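Local coordinates for coat protein (Tobacco streak virus, PDB 4Y6X), which forms the viral capsid shell by self-assembly and binds RNA, probably including the 3' end of the viral genome to help start its translation, at residues Leu99-Asn104 / Ile126-Asp131. Sequence-based numbering, arbitrary orientation.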
ATOM      1  N   LEU A  99       5.131  -5.146 -27.546  1.00 33.16           N
ATOM      2  CA  LEU A  99       3.868  -5.726 -28.000  1.00 31.86           C
ATOM      3  C   LEU A  99       2.844  -4.634 -28.287  1.00 30.09           C
ATOM      4  O   LEU A  99       2.872  -3.604 -27.690  1.00 28.72           O
ATOM      5  CB  LEU A  99       3.299  -6.598 -26.897  1.00 37.77           C
ATOM      6  CG  LEU A  99       3.982  -7.942 -26.660  1.00 47.05           C
ATOM      7  CD1 LEU A  99       3.256  -8.632 -25.494  1.00 50.30           C
ATOM      8  CD2 LEU A  99       3.944  -8.809 -27.931  1.00 49.65           C
ATOM      9  N   GLY A 100       1.906  -4.917 -29.171  1.00 28.19           N
ATOM     10  CA  GLY A 100       0.822  -4.033 -29.524  1.00 28.33           C
ATOM     11  C   GLY A 100      -0.401  -4.229 -28.633  1.00 30.81           C
ATOM     12  O   GLY A 100      -0.540  -5.265 -27.944  1.00 29.66           O
ATOM     13  N   PHE A 101      -1.241  -3.197 -28.596  1.00 28.58           N
ATOM     14  CA  PHE A 101      -2.578  -3.246 -27.999  1.00 29.65           C
ATOM     15  C   PHE A 101      -3.533  -2.399 -28.799  1.00 28.13           C
ATOM     16  O   PHE A 101      -3.107  -1.563 -29.566  1.00 27.94           O
ATOM     17  CB  PHE A 101      -2.561  -2.762 -26.535  1.00 26.23           C
ATOM     18  CG  PHE A 101      -1.997  -1.399 -26.324  1.00 23.75           C
ATOM     19  CD1 PHE A 101      -2.775  -0.277 -26.456  1.00 25.55           C
ATOM     20  CD2 PHE A 101      -0.700  -1.241 -25.929  1.00 27.38           C
ATOM     21  CE1 PHE A 101      -2.249   0.982 -26.227  1.00 24.44           C
ATOM     22  CE2 PHE A 101      -0.164  -0.024 -25.680  1.00 22.86           C
ATOM     23  CZ  PHE A 101      -0.937   1.092 -25.841  1.00 26.72           C
ATOM     24  N   LYS A 102      -4.822  -2.637 -28.598  1.00 32.17           N
ATOM     25  CA  LYS A 102      -5.908  -1.962 -29.288  1.00 31.32           C
ATOM     26  C   LYS A 102      -6.755  -1.118 -28.350  1.00 32.21           C
ATOM     27  O   LYS A 102      -6.835  -1.391 -27.163  1.00 26.88           O
ATOM     28  CB  LYS A 102      -6.824  -3.006 -29.921  1.00 34.09           C
ATOM     29  CG  LYS A 102      -6.126  -3.904 -30.963  1.00 39.45           C
ATOM     30  CD  LYS A 102      -5.462  -3.061 -32.059  1.00 45.18           C
ATOM     31  N   LYS A 103      -7.405  -0.108 -28.910  1.00 26.62           N
ATOM     32  CA  LYS A 103      -8.218   0.810 -28.161  1.00 27.48           C
ATOM     33  C   LYS A 103      -9.301   0.050 -27.456  1.00 27.45           C
ATOM     34  O   LYS A 103      -9.879  -0.851 -28.016  1.00 24.20           O
ATOM     35  CB  LYS A 103      -8.826   1.808 -29.125  1.00 32.00           C
ATOM     36  CG  LYS A 103      -9.824   2.750 -28.510  1.00 41.66           C
ATOM     37  CD  LYS A 103     -10.355   3.774 -29.495  1.00 49.27           C
ATOM     38  CE  LYS A 103     -11.349   3.140 -30.485  1.00 54.93           C
ATOM     39  NZ  LYS A 103     -12.713   3.607 -30.108  1.00 62.34           N
ATOM     40  N   ASN A 104      -9.596   0.436 -26.218  1.00 26.56           N
ATOM     41  CA  ASN A 104     -10.677  -0.139 -25.424  1.00 26.24           C
ATOM     42  C   ASN A 104     -10.687  -1.640 -25.376  1.00 26.18           C
ATOM     43  O   ASN A 104     -11.720  -2.227 -25.292  1.00 27.93           O
ATOM     44  CB  ASN A 104     -12.025   0.310 -25.979  1.00 27.89           C
ATOM     45  CG  ASN A 104     -12.247   1.808 -25.846  1.00 34.16           C
ATOM     46  OD1 ASN A 104     -11.656   2.476 -24.986  1.00 33.36           O
ATOM     47  ND2 ASN A 104     -13.094   2.341 -26.699  1.00 33.56           N
ATOM     48  N   ILE A 126       8.181  -0.185 -17.211  1.00 25.97           N
ATOM     49  CA  ILE A 126       7.265  -0.509 -18.284  1.00 25.99           C
ATOM     50  C   ILE A 126       6.921   0.785 -18.977  1.00 25.36           C
ATOM     51  O   ILE A 126       6.672   1.784 -18.324  1.00 24.82           O
ATOM     52  CB  ILE A 126       6.056  -1.257 -17.754  1.00 29.34           C
ATOM     53  CG1 ILE A 126       6.518  -2.632 -17.273  1.00 35.90           C
ATOM     54  CG2 ILE A 126       5.054  -1.489 -18.881  1.00 30.60           C
ATOM     55  CD1 ILE A 126       5.742  -3.063 -16.100  1.00 43.65           C
ATOM     56  N   VAL A 127       6.945   0.761 -20.297  1.00 24.68           N
ATOM     57  CA  VAL A 127       6.750   1.937 -21.097  1.00 26.45           C
ATOM     58  C   VAL A 127       5.633   1.711 -22.102  1.00 24.88           C
ATOM     59  O   VAL A 127       5.606   0.693 -22.764  1.00 27.84           O
ATOM     60  CB  VAL A 127       8.053   2.281 -21.870  1.00 30.66           C
ATOM     61  CG1 VAL A 127       7.863   3.497 -22.778  1.00 29.87           C
ATOM     62  CG2 VAL A 127       9.204   2.527 -20.926  1.00 32.48           C
ATOM     63  N   TRP A 128       4.723   2.679 -22.218  1.00 23.46           N
ATOM     64  CA  TRP A 128       3.659   2.671 -23.201  1.00 25.89           C
ATOM     65  C   TRP A 128       3.865   3.787 -24.242  1.00 31.38           C
ATOM     66  O   TRP A 128       4.216   4.897 -23.861  1.00 31.16           O
ATOM     67  CB  TRP A 128       2.307   2.969 -22.575  1.00 25.21           C
ATOM     68  CG  TRP A 128       1.742   1.902 -21.776  1.00 23.05           C
ATOM     69  CD1 TRP A 128       0.773   1.060 -22.158  1.00 23.78           C
ATOM     70  CD2 TRP A 128       2.106   1.543 -20.434  1.00 23.22           C
ATOM     71  NE1 TRP A 128       0.498   0.155 -21.142  1.00 24.31           N
ATOM     72  CE2 TRP A 128       1.304   0.448 -20.072  1.00 24.77           C
ATOM     73  CE3 TRP A 128       3.023   2.050 -19.499  1.00 25.28           C
ATOM     74  CZ2 TRP A 128       1.382  -0.156 -18.814  1.00 25.25           C
ATOM     75  CZ3 TRP A 128       3.092   1.461 -18.243  1.00 24.24           C
ATOM     76  CH2 TRP A 128       2.261   0.383 -17.906  1.00 24.57           C
ATOM     77  N   CYS A 129       3.622   3.469 -25.509  1.00 31.01           N
ATOM     78  CA  CYS A 129       3.594   4.471 -26.613  1.00 36.75           C
ATOM     79  C   CYS A 129       2.227   4.441 -27.292  1.00 29.48           C
ATOM     80  O   CYS A 129       1.874   3.469 -27.971  1.00 31.51           O
ATOM     81  CB  CYS A 129       4.643   4.129 -27.680  1.00 42.32           C
ATOM     82  SG  CYS A 129       6.266   3.795 -26.971  1.00 54.83           S
ATOM     83  N   LEU A 130       1.462   5.504 -27.129  1.00 28.93           N
ATOM     84  CA  LEU A 130       0.154   5.580 -27.719  1.00 30.38           C
ATOM     85  C   LEU A 130       0.210   6.250 -29.080  1.00 32.53           C
ATOM     86  O   LEU A 130       0.884   7.245 -29.244  1.00 34.89           O
ATOM     87  CB  LEU A 130      -0.774   6.356 -26.789  1.00 33.88           C
ATOM     88  CG  LEU A 130      -1.438   5.510 -25.693  1.00 39.03           C
ATOM     89  CD1 LEU A 130      -0.399   4.969 -24.728  1.00 47.02           C
ATOM     90  CD2 LEU A 130      -2.388   6.366 -24.923  1.00 44.53           C
ATOM     91  N   ASP A 131      -0.594   5.742 -30.005  1.00 35.71           N
ATOM     92  CA  ASP A 131      -0.767   6.317 -31.344  1.00 40.71           C
ATOM     93  C   ASP A 131      -1.475   7.660 -31.284  1.00 38.39           C
ATOM     94  O   ASP A 131      -1.070   8.582 -31.946  1.00 51.47           O
ATOM     95  CB  ASP A 131      -1.578   5.376 -32.249  1.00 39.21           C
ATOM     96  CG  ASP A 131      -0.798   4.097 -32.647  1.00 51.50           C
ATOM     97  OD1 ASP A 131       0.386   3.925 -32.226  1.00 57.29           O
ATOM     98  OD2 ASP A 131      -1.397   3.227 -33.345  1.00 58.96           O
TER
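Phe101 reaches Trp128 and Leu130 on the inner face of one four-stranded antiparallel sheet of the coat protein's jelly-roll β-barrel, a compact example of how two strands that are not neighbours in a sheet touch through side chains. Strand 77-82 runs between strands 99-101 and 125-130, whose axes come no closer than 9.1 Å and are inclined at 52°, so the backbones leave the meeting to one phenylalanine ring. Its CB already points toward 126-131, and with chi1 at 56° CG is tucked over the backbone, on the side that brings CE2 and CZ to Trp128 and Leu130. Phe101 CE2 comes 3.8 Å from Trp128 CD1, near the indole plane; the Phe101 ring and the five-membered ring of Trp128 are inclined at 60°. Ile126 CG2 covers one indole face, 3.4 Å above the plane and displaced toward the rim. Phe71 of the facing sheet meets both aromatic rings edge-to-face, which ties the pair into the barrel interior. The other side is loose: beyond Phe101 the chain leaves the sheet, and Lys102, Lys103 and Asn104 are solvent-exposed and do not touch 126-131. At the C-terminal end of strand 125-130, Leu130 adds the second apolar touch, its methyl CD1 lying near the plane of the Phe101 ring, 4.1 Å from Phe101 CZ.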